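Local coordinates for nickel ABC transporter (Nickel-binding protein) (Bacillus halodurans, PDB 3T66) that probably serves as the extracytoplasmic solute-binding component of an ABC importer, in a family generally linked to nickel or peptide uptake, at residues A56-E61 with E477-T482; P217-I222 with I275-A280; G285-T290 with N386-R391; P416-I421 with A442-E447; V461-D464 with N470-T473. One frame throughout, in Å; residues are numbered along the deposited sequence.

Overall arrangement
The five contacts form a chain of neighbours through the protein, in the order 2, 5, 1, 3, 4. Contact 2 meets contact 5 where Pro217 CG lies 3.9 Å from Ala462 CB, and contact 5 meets contact 1 where Trp471 CZ3 lies 3.4 Å from Met480 O. Contact 1 touches contact 3 through Tyr478 OH and Pro390 O, 3.5 Å apart; contact 3 reaches contact 4 through Phe287 CE2 and Ala442 CB, 4.0 Å apart. The centres of contacts 4 and 5 are about 39 Å apart, on opposite sides of the chain's centre. Contact 1 closes a loop of sequence that contains the other four. All five lie away from the calcium-binding residue Asp179.

Contact 1: A56-E61 with E477-T482; sequences APWLAE and EYYMIT
Trp58 and Tyr479 meet across two backbones that stay well apart, their CA atoms 12.8 Å from each other. In this solute-binding protein of family 5, a member of the periplasmic binding protein clan, Trp58 belongs to the short connection between strands 55-57 and 60-64, while Tyr479 lies in the irregular chain that follows strand 451-464. No backbone hydrogen bond links 56-61 to 477-482; within the two segments the gap is bridged by two aromatic side chains, joining parts of the chain more than 400 residues apart in sequence. Trp58 carries its indole with CG anti to the backbone N (chi1 -154°), which sends the six-membered ring out toward Tyr479. The two side chains run past each other in opposite directions, with the ring planes almost perpendicular at 88° and the ring centroids 5.6 Å apart. The aromatic contact is oblique. Tyr478 CB covers one face of the Tyr479 ring, over its centre and 3.6 Å above the plane, which probably limits the movement of the phenol. Arg47, on the strand paired with 55-57, makes cation-pi interactions with both Trp58 and Tyr479, and its charge probably helps to hold the two aromatic groups together. Trp182 adds a third ring beside Trp58. The direct touch is narrow: Tyr479 CE1 is 3.8 Å from both Trp58 CZ3 and Trp58 CH2, two bonded carbons of the indole.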
# COMPACT_ATOMS: atom_id res chain seq x y z
N ALA A 56 0.21 14.13 6.49
CA ALA A 56 0.72 15.50 6.54
C ALA A 56 -0.09 16.46 5.66
O ALA A 56 -0.62 16.06 4.62
CB ALA A 56 2.13 15.53 6.11
N PRO A 57 -0.13 17.72 6.00
CA PRO A 57 -0.79 18.65 5.12
C PRO A 57 -0.07 18.86 3.81
O PRO A 57 1.13 18.86 3.77
CB PRO A 57 -0.77 19.94 5.92
CG PRO A 57 0.10 19.70 7.02
CD PRO A 57 0.02 18.30 7.32
N TRP A 58 -0.83 19.00 2.74
CA TRP A 58 -0.29 19.39 1.47
C TRP A 58 -1.06 20.60 1.03
O TRP A 58 -0.71 21.68 1.36
CB TRP A 58 -0.48 18.24 0.51
CG TRP A 58 0.45 18.20 -0.58
CD1 TRP A 58 1.48 18.99 -0.79
CD2 TRP A 58 0.41 17.30 -1.65
NE1 TRP A 58 2.11 18.67 -1.92
CE2 TRP A 58 1.47 17.61 -2.48
CE3 TRP A 58 -0.42 16.25 -1.99
CZ2 TRP A 58 1.72 16.91 -3.62
CZ3 TRP A 58 -0.16 15.57 -3.12
CH2 TRP A 58 0.88 15.90 -3.93
N LEU A 59 -2.16 20.41 0.33
CA LEU A 59 -2.99 21.50 -0.14
C LEU A 59 -3.69 22.16 0.98
O LEU A 59 -4.08 23.29 0.88
CB LEU A 59 -4.01 21.03 -1.13
CG LEU A 59 -3.53 20.81 -2.54
CD1 LEU A 59 -4.66 20.77 -3.44
CD2 LEU A 59 -2.62 21.86 -2.93
N ALA A 60 -3.92 21.42 2.02
CA ALA A 60 -4.51 21.94 3.25
C ALA A 60 -3.39 22.19 4.24
O ALA A 60 -2.40 21.43 4.27
CB ALA A 60 -5.49 20.96 3.81
N GLU A 61 -3.53 23.26 5.02
CA GLU A 61 -2.58 23.59 6.11
C GLU A 61 -2.75 22.73 7.36
O GLU A 61 -1.78 22.42 8.06
CB GLU A 61 -2.83 25.02 6.57
CG GLU A 61 -1.79 26.06 6.28
CD GLU A 61 -2.41 27.46 6.52
OE1 GLU A 61 -2.28 28.38 5.64
OE2 GLU A 61 -3.09 27.64 7.56
N GLU A 477 3.54 4.95 -3.40
CA GLU A 477 3.49 4.80 -4.83
C GLU A 477 2.56 5.80 -5.47
O GLU A 477 2.01 5.52 -6.53
CB GLU A 477 3.03 3.39 -5.16
CG GLU A 477 4.06 2.34 -4.86
CD GLU A 477 3.74 1.07 -5.58
OE1 GLU A 477 4.06 0.98 -6.77
OE2 GLU A 477 3.16 0.17 -4.95
N TYR A 478 2.34 6.94 -4.83
CA TYR A 478 1.46 7.93 -5.39
C TYR A 478 2.29 8.98 -6.03
O TYR A 478 1.82 9.73 -6.87
CB TYR A 478 0.61 8.58 -4.33
CG TYR A 478 -0.34 7.64 -3.65
CD1 TYR A 478 -0.76 6.47 -4.28
CD2 TYR A 478 -0.83 7.91 -2.37
CE1 TYR A 478 -1.63 5.60 -3.65
CE2 TYR A 478 -1.71 7.04 -1.72
CZ TYR A 478 -2.11 5.89 -2.36
OH TYR A 478 -2.98 5.02 -1.73
N TYR A 479 3.55 9.05 -5.66
CA TYR A 479 4.34 10.18 -6.06
C TYR A 479 5.51 9.75 -6.89
O TYR A 479 6.30 8.91 -6.50
CB TYR A 479 4.79 10.96 -4.84
CG TYR A 479 3.66 11.18 -3.92
CD1 TYR A 479 2.60 11.96 -4.30
CD2 TYR A 479 3.61 10.57 -2.69
CE1 TYR A 479 1.52 12.16 -3.46
CE2 TYR A 479 2.52 10.77 -1.85
CZ TYR A 479 1.50 11.56 -2.26
OH TYR A 479 0.41 11.75 -1.45
N MET A 480 5.58 10.34 -8.08
CA MET A 480 6.61 10.00 -9.03
C MET A 480 7.08 11.26 -9.68
O MET A 480 8.20 11.67 -9.42
CB MET A 480 6.05 9.02 -10.02
CG MET A 480 5.26 7.96 -9.29
SD MET A 480 5.00 6.58 -10.34
CE MET A 480 3.98 5.52 -9.28
N ILE A 481 6.26 11.93 -10.48
CA ILE A 481 6.80 13.12 -11.11
C ILE A 481 6.50 14.26 -10.14
O ILE A 481 5.38 14.34 -9.65
CB ILE A 481 6.22 13.37 -12.56
CG1 ILE A 481 6.58 12.24 -13.55
CG2 ILE A 481 6.69 14.71 -13.12
CD1 ILE A 481 8.03 11.87 -13.59
N THR A 482 7.51 15.09 -9.83
CA THR A 482 7.44 16.14 -8.77
C THR A 482 8.42 17.27 -9.06
O THR A 482 9.39 17.09 -9.77
CB THR A 482 7.83 15.62 -7.35
OG1 THR A 482 9.25 15.51 -7.22
CG2 THR A 482 7.26 14.26 -7.08

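Contact 2: P217-I222 with I275-A280; sequences PEVESI and IMLGYA
Val219 and Leu277 meet through methyl groups, with no modelled ring between them; the flat group beside the contact is the carboxylate of Glu218. At its edge OE1 offers the lone pair pointing away from OE2 to the backbone N of Val219, at 3.1 Å. The bond is bent, with an N-H...O angle of 146°. It probably helps to fix the backbone at the residue whose side chain points to the other loop. Val219 CG2 stands anti to the backbone N and makes the closest approach, 3.5 Å to Leu277 CD1, while Val219 CG1 stays farther from the same methyl. The two side chains cross at about a right angle; the apolar touch is small and lies at the surface. Leu277 and Gly278 form the corner of a type I' beta turn from Met276 to Tyr279, closed by the bond from Tyr279 N to Met276 O. Both corner residues have positive phi. The contact joins two surface loops. Residues 217-222 run from strand 213-215 into helix 222-227, with Pro217 against Ala462 of strand 451-464. The loop 275-280 leads from helix 268-275 into strand 280-282, and its Met276 packs against Ile455 of the same long strand that Pro217 touches.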
# COMPACT_ATOMS: atom_id res chain seq x y z
N PRO A 217 10.84 -2.53 -14.01
CA PRO A 217 11.56 -3.21 -15.11
C PRO A 217 11.68 -4.73 -14.92
O PRO A 217 11.55 -5.21 -13.79
CB PRO A 217 12.96 -2.59 -15.03
CG PRO A 217 13.10 -2.17 -13.60
CD PRO A 217 11.74 -1.75 -13.15
N GLU A 218 11.95 -5.47 -16.00
CA GLU A 218 11.90 -6.93 -15.92
C GLU A 218 12.88 -7.49 -14.94
O GLU A 218 14.05 -7.09 -14.91
CB GLU A 218 12.12 -7.64 -17.26
CG GLU A 218 12.00 -9.20 -17.16
CD GLU A 218 10.54 -9.72 -16.94
OE1 GLU A 218 10.09 -9.86 -15.75
OE2 GLU A 218 9.87 -10.01 -17.97
N VAL A 219 12.36 -8.45 -14.17
CA VAL A 219 13.06 -9.12 -13.06
C VAL A 219 14.25 -10.04 -13.47
O VAL A 219 15.32 -9.94 -12.87
CB VAL A 219 12.02 -9.83 -12.11
CG1 VAL A 219 11.51 -11.16 -12.71
CG2 VAL A 219 12.59 -10.00 -10.68
N GLU A 220 14.08 -10.92 -14.48
CA GLU A 220 15.22 -11.60 -15.14
C GLU A 220 16.26 -10.64 -15.76
O GLU A 220 17.45 -10.89 -15.67
CB GLU A 220 14.73 -12.59 -16.21
N SER A 221 15.82 -9.55 -16.38
CA SER A 221 16.76 -8.58 -16.94
C SER A 221 17.41 -7.70 -15.88
O SER A 221 18.53 -7.24 -16.10
CB SER A 221 16.08 -7.70 -18.01
N ILE A 222 16.73 -7.48 -14.75
CA ILE A 222 17.20 -6.50 -13.73
C ILE A 222 18.69 -6.63 -13.51
O ILE A 222 19.38 -5.63 -13.31
CB ILE A 222 16.47 -6.62 -12.37
N ILE A 275 13.25 -16.29 -4.28
CA ILE A 275 11.98 -16.15 -4.98
C ILE A 275 11.73 -14.74 -5.48
O ILE A 275 11.43 -14.54 -6.66
CB ILE A 275 10.79 -16.65 -4.16
CG1 ILE A 275 11.03 -18.09 -3.71
CG2 ILE A 275 9.50 -16.54 -4.96
CD1 ILE A 275 9.89 -18.65 -2.89
N MET A 276 11.85 -13.77 -4.59
CA MET A 276 11.60 -12.37 -4.91
C MET A 276 12.76 -11.77 -5.72
O MET A 276 12.65 -10.70 -6.37
CB MET A 276 11.36 -11.60 -3.62
CG MET A 276 10.16 -12.05 -2.87
SD MET A 276 8.70 -12.01 -3.89
CE MET A 276 8.41 -10.28 -4.15
N LEU A 277 13.88 -12.49 -5.66
CA LEU A 277 15.07 -12.21 -6.44
C LEU A 277 15.88 -11.07 -5.83
O LEU A 277 16.95 -10.71 -6.32
CB LEU A 277 14.71 -12.02 -7.92
CG LEU A 277 14.14 -13.35 -8.46
CD1 LEU A 277 13.60 -13.27 -9.87
CD2 LEU A 277 15.20 -14.44 -8.38
N GLY A 278 15.40 -10.57 -4.69
CA GLY A 278 15.96 -9.41 -4.04
C GLY A 278 14.99 -8.24 -4.17
O GLY A 278 15.15 -7.27 -3.45
N TYR A 279 14.01 -8.34 -5.07
CA TYR A 279 12.93 -7.33 -5.23
C TYR A 279 11.88 -7.30 -4.05
O TYR A 279 10.64 -7.25 -4.28
CB TYR A 279 12.23 -7.48 -6.61
N ALA A 280 12.39 -7.29 -2.82
CA ALA A 280 11.55 -7.32 -1.64
C ALA A 280 12.37 -7.22 -0.33
O ALA A 280 13.60 -7.25 -0.40
CB ALA A 280 10.65 -8.58 -1.65

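Contact 3: G285-T290 with N386-R391; sequences GPFIPT and NVTSPR
Thr388 is turned so that OG1 stands between its backbone N and carbonyl carbon (chi1 67°), facing Pro286, while Phe287, with CG anti to its carbonyl carbon (chi1 -53°), swings its ring edge to the same hydroxyl. The contact lies deep inside the solute-binding protein fold, its centre about 7 Å from the centre of the chain. It joins the loop after strand 280-282 to the residues that leave strand 381-387. Its one direct hydrogen bond runs from Thr388 OG1 to Pro286 O, 3.0 Å long. The hydroxyl comes in from above the carbonyl plane, 51° out of it, and so is not aligned with a lone pair. Thr241 OG1 also bonds to Pro286 O, so this buried carbonyl is gripped by two hydroxyls, one from strand 240-246 and one from just beyond the end of its neighbour 381-387. Thr388 CG2 also packs close to the same oxygen. Aromatic groups lie close by: Tyr397 of helix 395-402 packs on Pro286, Phe287 and Thr388, and Phe293 meets the Phe287 ring edge-to-face. Pro286 itself covers one face of Phe287, its CG 3.8 Å above the ring centre, which restricts the ring on that side. Close to the plane of that ring, Thr388 OG1 lies at its rim, 3.5 Å from Phe287 CD1.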
# COMPACT_ATOMS: atom_id res chain seq x y z
N GLY A 285 6.57 -8.07 10.63
CA GLY A 285 5.20 -7.79 11.03
C GLY A 285 4.31 -7.22 9.93
O GLY A 285 4.73 -7.10 8.79
N PRO A 286 3.04 -6.87 10.28
CA PRO A 286 2.15 -6.42 9.26
C PRO A 286 2.57 -5.06 8.76
O PRO A 286 2.34 -4.78 7.61
CB PRO A 286 0.84 -6.31 10.00
CG PRO A 286 1.21 -5.97 11.29
CD PRO A 286 2.45 -6.70 11.61
N PHE A 287 3.24 -4.25 9.59
CA PHE A 287 3.55 -2.85 9.27
C PHE A 287 5.00 -2.61 9.06
O PHE A 287 5.83 -3.13 9.81
CB PHE A 287 3.11 -1.92 10.40
CG PHE A 287 1.68 -2.09 10.81
CD1 PHE A 287 0.67 -2.11 9.87
CD2 PHE A 287 1.35 -2.25 12.13
CE1 PHE A 287 -0.62 -2.27 10.22
CE2 PHE A 287 0.07 -2.41 12.49
CZ PHE A 287 -0.93 -2.41 11.52
N ILE A 288 5.32 -1.79 8.06
CA ILE A 288 6.70 -1.51 7.73
C ILE A 288 7.41 -0.71 8.81
O ILE A 288 6.83 0.15 9.45
CB ILE A 288 6.90 -0.84 6.37
CG1 ILE A 288 5.90 0.28 6.16
CG2 ILE A 288 6.75 -1.85 5.26
CD1 ILE A 288 6.48 1.33 5.34
N PRO A 289 8.68 -0.98 8.98
CA PRO A 289 9.30 -0.39 10.13
C PRO A 289 9.17 1.14 10.20
O PRO A 289 9.01 1.67 11.29
CB PRO A 289 10.77 -0.85 9.99
CG PRO A 289 10.69 -2.07 9.06
CD PRO A 289 9.66 -1.66 8.11
N THR A 290 9.22 1.84 9.08
CA THR A 290 9.30 3.30 9.08
C THR A 290 8.02 4.02 9.53
O THR A 290 8.01 5.24 9.77
CB THR A 290 9.73 3.80 7.71
OG1 THR A 290 9.65 2.71 6.77
CG2 THR A 290 11.16 4.20 7.76
N ASN A 386 -1.95 -8.56 1.92
CA ASN A 386 -2.78 -7.35 2.13
C ASN A 386 -1.95 -6.10 2.02
O ASN A 386 -0.74 -6.12 2.28
CB ASN A 386 -3.33 -7.29 3.55
CG ASN A 386 -3.66 -8.66 4.13
OD1 ASN A 386 -4.76 -9.17 3.89
ND2 ASN A 386 -2.73 -9.22 4.94
N VAL A 387 -2.60 -4.99 1.67
CA VAL A 387 -2.00 -3.67 1.94
C VAL A 387 -2.56 -3.27 3.29
O VAL A 387 -3.77 -3.16 3.44
CB VAL A 387 -2.40 -2.59 0.97
CG1 VAL A 387 -1.40 -1.51 1.04
CG2 VAL A 387 -2.46 -3.12 -0.42
N THR A 388 -1.68 -3.06 4.27
CA THR A 388 -2.10 -2.99 5.67
C THR A 388 -2.29 -1.55 6.17
O THR A 388 -2.98 -1.30 7.17
CB THR A 388 -1.11 -3.73 6.57
OG1 THR A 388 0.11 -3.02 6.57
CG2 THR A 388 -0.82 -5.06 6.05
N SER A 389 -1.68 -0.60 5.45
CA SER A 389 -1.68 0.78 5.87
C SER A 389 -1.70 1.67 4.62
O SER A 389 -0.71 2.35 4.28
CB SER A 389 -0.46 1.05 6.71
OG SER A 389 0.69 0.61 6.02
N PRO A 390 -2.85 1.69 3.94
CA PRO A 390 -2.93 2.13 2.54
C PRO A 390 -2.54 3.60 2.40
O PRO A 390 -1.88 3.98 1.40
CB PRO A 390 -4.41 1.94 2.18
CG PRO A 390 -5.08 1.34 3.43
CD PRO A 390 -4.17 1.69 4.58
N ARG A 391 -2.96 4.43 3.36
CA ARG A 391 -2.44 5.78 3.34
C ARG A 391 -2.10 6.27 4.68
O ARG A 391 -2.59 7.29 5.14
CB ARG A 391 -3.28 6.74 2.51
CG ARG A 391 -4.70 6.69 2.76
CD ARG A 391 -5.46 6.50 1.49
NE ARG A 391 -6.76 6.07 1.96
CZ ARG A 391 -7.46 5.04 1.50
NH1 ARG A 391 -8.62 4.76 2.08
NH2 ARG A 391 -7.05 4.34 0.45

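Contact 4: P416-I421 with A442-E447; sequences PELTGI and AAYIDE
Tyr444 reaches from helix 431-447 to Glu417 and Leu418 of helix 416-426. The two consecutive helices form an antiparallel helical hairpin; the axes of these short segments run at 165° to each other and approach to 10.3 Å. Along 442-447, Tyr444 is the first residue to make a substantial contact. Its CG is anti to the backbone N (chi1 -180°), which extends the ring across the gap. Glu417 CG makes a CH-pi contact over one face, 4.0 Å from the ring centroid, while the Glu417 carboxylate continues past the CE1 side. On the CE2 side, Leu418 CB packs 3.7 Å from Tyr444 CE2. The phenol OH extends beyond these groups to a hydrogen bond with Asp415, just before helix 416-426. An alanine here would remove the ring, and Glu417 and Leu418 would probably lose their main cover from this helix while Asp415 lost its phenolic partner. Ile445 comes next, with CG1 4.0 Å from Leu418 CD2, extending the apolar seam toward Tyr402 of helix 395-402, which touches both side chains. The chemistry is thus divided: the flanks meet mainly through hydrocarbon atoms, with the Glu417 carboxylate beside the ring, and the bond to Asp415 probably helps to set the ring's direction.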
# COMPACT_ATOMS: atom_id res chain seq x y z
N PRO A 416 -10.64 -11.02 23.02
CA PRO A 416 -11.28 -9.84 23.63
C PRO A 416 -10.28 -8.76 23.98
O PRO A 416 -10.59 -7.60 23.79
CB PRO A 416 -11.96 -10.41 24.88
CG PRO A 416 -12.08 -11.91 24.58
CD PRO A 416 -10.83 -12.22 23.84
N GLU A 417 -9.10 -9.11 24.44
CA GLU A 417 -8.10 -8.06 24.69
C GLU A 417 -7.85 -7.19 23.44
O GLU A 417 -8.09 -5.98 23.46
CB GLU A 417 -6.80 -8.64 25.29
CG GLU A 417 -5.56 -7.79 25.03
CD GLU A 417 -4.41 -8.05 26.02
OE1 GLU A 417 -3.88 -7.04 26.52
OE2 GLU A 417 -4.03 -9.22 26.29
N LEU A 418 -7.42 -7.82 22.34
CA LEU A 418 -7.40 -7.23 21.01
C LEU A 418 -8.66 -6.45 20.60
O LEU A 418 -8.59 -5.27 20.26
CB LEU A 418 -7.10 -8.30 19.95
CG LEU A 418 -6.78 -7.81 18.54
CD1 LEU A 418 -5.72 -6.74 18.53
CD2 LEU A 418 -6.29 -8.97 17.72
N THR A 419 -9.80 -7.12 20.62
CA THR A 419 -11.02 -6.42 20.39
C THR A 419 -11.13 -5.18 21.25
O THR A 419 -11.67 -4.13 20.81
CB THR A 419 -12.13 -7.35 20.60
OG1 THR A 419 -11.94 -8.46 19.70
CG2 THR A 419 -13.51 -6.63 20.36
N GLY A 420 -10.58 -5.27 22.46
CA GLY A 420 -10.53 -4.12 23.35
C GLY A 420 -9.92 -2.93 22.63
O GLY A 420 -10.51 -1.84 22.52
N ILE A 421 -8.73 -3.16 22.10
CA ILE A 421 -7.94 -2.09 21.55
C ILE A 421 -8.63 -1.56 20.33
O ILE A 421 -8.85 -0.36 20.20
CB ILE A 421 -6.53 -2.56 21.25
CG1 ILE A 421 -5.92 -3.18 22.50
CG2 ILE A 421 -5.71 -1.39 20.80
CD1 ILE A 421 -4.60 -3.88 22.28
N ALA A 442 -0.59 -4.04 17.21
CA ALA A 442 0.51 -4.70 16.55
C ALA A 442 1.23 -5.61 17.56
O ALA A 442 1.16 -6.84 17.45
CB ALA A 442 1.42 -3.70 15.99
N ALA A 443 1.87 -5.01 18.56
CA ALA A 443 2.46 -5.74 19.68
C ALA A 443 1.62 -6.96 20.11
O ALA A 443 2.09 -8.09 20.26
CB ALA A 443 2.66 -4.80 20.86
N TYR A 444 0.35 -6.74 20.33
CA TYR A 444 -0.43 -7.81 20.83
C TYR A 444 -0.53 -8.94 19.82
O TYR A 444 -0.48 -10.12 20.20
CB TYR A 444 -1.80 -7.33 21.22
CG TYR A 444 -2.57 -8.45 21.74
CD1 TYR A 444 -2.34 -8.91 23.01
CD2 TYR A 444 -3.49 -9.08 20.95
CE1 TYR A 444 -3.04 -9.98 23.52
CE2 TYR A 444 -4.19 -10.15 21.42
CZ TYR A 444 -3.97 -10.61 22.72
OH TYR A 444 -4.70 -11.68 23.22
N ILE A 445 -0.66 -8.57 18.55
CA ILE A 445 -0.73 -9.52 17.42
C ILE A 445 0.59 -10.32 17.25
O ILE A 445 0.59 -11.48 16.85
CB ILE A 445 -1.11 -8.79 16.13
CG1 ILE A 445 -2.59 -8.42 16.17
CG2 ILE A 445 -0.87 -9.65 14.93
CD1 ILE A 445 -3.02 -7.23 15.24
N ASP A 446 1.70 -9.69 17.57
CA ASP A 446 2.93 -10.44 17.68
C ASP A 446 2.92 -11.50 18.79
O ASP A 446 3.16 -12.67 18.50
CB ASP A 446 4.07 -9.50 17.98
CG ASP A 446 5.40 -10.10 17.65
OD1 ASP A 446 6.35 -10.03 18.51
OD2 ASP A 446 5.46 -10.63 16.51
N GLU A 447 2.67 -11.07 20.04
CA GLU A 447 2.83 -11.92 21.23
C GLU A 447 2.01 -13.17 21.02
O GLU A 447 2.50 -14.29 21.11
CB GLU A 447 2.40 -11.21 22.52

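Contact 5: V461-D464 with N470-T473; sequences VAYD and NWVT
The end of the long strand 451-464 is covered by its own chain as it returns: after a short loop, residues 470-473 run back antiparallel to 461-464. Without backbone hydrogen bonds between them, the two segments do not make a ladder and are joined by side chains. Val461 and Tyr463, alternate residues of the strand, both point at the returning chain, and Trp471 fits against the pair. Its CG is anti to the backbone N (chi1 170°), which carries the indole across to the strand. Tyr463 CE1 touches Trp471 CB at 3.7 Å, and the phenol and the five-membered ring meet obliquely, their planes 55° apart. Val461 CG1 approaches the pyrrole part of the indole, 3.6 Å from Trp471 NE1, while Val461 CG2 packs 3.7 Å from Thr473 CG2. The indole is also held by a hydrogen bond within its segment: Trp471 NE1 donates to Thr473 OG1, 3.0 Å away and only 11° out of the ring plane. Glu234 of strand 231-237 gathers the polar ends, its carboxylate bonding Thr473 OG1 and Tyr463 OH. With an alanine in place of Trp471, Val461 and Tyr463 would probably lose much of their cover and Thr473 OG1 its indole donor. Ile213, Met480 and Leu485 also touch Trp471. Strand 451-464 pairs antiparallel with 213-215 and 231-237, and the whole is an antiparallel return of the chain over a sheet face, held by side chains and not by the backbone ladder of a beta hairpin.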
# COMPACT_ATOMS: atom_id res chain seq x y z
N VAL A 461 12.42 0.71 -9.28
CA VAL A 461 12.59 1.71 -10.32
C VAL A 461 14.01 1.66 -10.86
O VAL A 461 14.97 1.62 -10.09
CB VAL A 461 12.32 3.11 -9.78
CG1 VAL A 461 12.89 4.18 -10.68
CG2 VAL A 461 10.87 3.31 -9.70
N ALA A 462 14.16 1.70 -12.18
CA ALA A 462 15.49 1.83 -12.79
C ALA A 462 15.57 3.12 -13.61
O ALA A 462 14.59 3.52 -14.27
CB ALA A 462 15.80 0.61 -13.66
N TYR A 463 16.73 3.77 -13.57
CA TYR A 463 16.92 5.02 -14.32
C TYR A 463 18.36 5.36 -14.68
O TYR A 463 19.28 4.90 -13.99
CB TYR A 463 16.31 6.20 -13.58
CG TYR A 463 16.98 6.63 -12.28
CD1 TYR A 463 16.39 6.34 -11.04
CD2 TYR A 463 18.16 7.38 -12.29
CE1 TYR A 463 16.98 6.78 -9.83
CE2 TYR A 463 18.76 7.81 -11.08
CZ TYR A 463 18.16 7.51 -9.86
OH TYR A 463 18.73 7.94 -8.68
N ASP A 464 18.54 6.18 -15.73
CA ASP A 464 19.84 6.72 -16.18
C ASP A 464 20.40 7.61 -15.07
O ASP A 464 19.91 8.75 -14.86
CB ASP A 464 19.61 7.50 -17.48
CG ASP A 464 20.86 8.24 -18.01
OD1 ASP A 464 21.74 8.73 -17.25
OD2 ASP A 464 20.91 8.39 -19.24
N ASN A 470 17.70 13.31 -8.19
CA ASN A 470 16.62 13.44 -7.20
C ASN A 470 15.41 12.62 -7.48
O ASN A 470 14.31 12.95 -7.04
CB ASN A 470 16.13 14.87 -7.13
CG ASN A 470 17.21 15.83 -6.83
OD1 ASN A 470 18.22 15.47 -6.26
ND2 ASN A 470 17.00 17.09 -7.18
N TRP A 471 15.54 11.54 -8.22
CA TRP A 471 14.39 10.67 -8.22
C TRP A 471 14.24 10.10 -6.81
O TRP A 471 15.19 9.49 -6.32
CB TRP A 471 14.58 9.53 -9.19
CG TRP A 471 13.52 8.56 -8.99
CD1 TRP A 471 13.57 7.45 -8.20
CD2 TRP A 471 12.18 8.64 -9.53
NE1 TRP A 471 12.34 6.81 -8.25
CE2 TRP A 471 11.48 7.52 -9.06
CE3 TRP A 471 11.51 9.53 -10.37
CZ2 TRP A 471 10.17 7.28 -9.40
CZ3 TRP A 471 10.22 9.27 -10.72
CH2 TRP A 471 9.56 8.17 -10.24
N VAL A 472 13.09 10.28 -6.16
CA VAL A 472 12.79 9.45 -4.95
C VAL A 472 11.71 8.47 -5.33
O VAL A 472 10.74 8.87 -5.94
CB VAL A 472 12.34 10.29 -3.71
N THR A 473 11.90 7.19 -5.02
CA THR A 473 10.86 6.15 -5.18
C THR A 473 9.96 6.09 -3.92
O THR A 473 10.40 5.65 -2.85
CB THR A 473 11.46 4.72 -5.34
OG1 THR A 473 12.70 4.78 -6.05
CG2 THR A 473 10.49 3.79 -6.06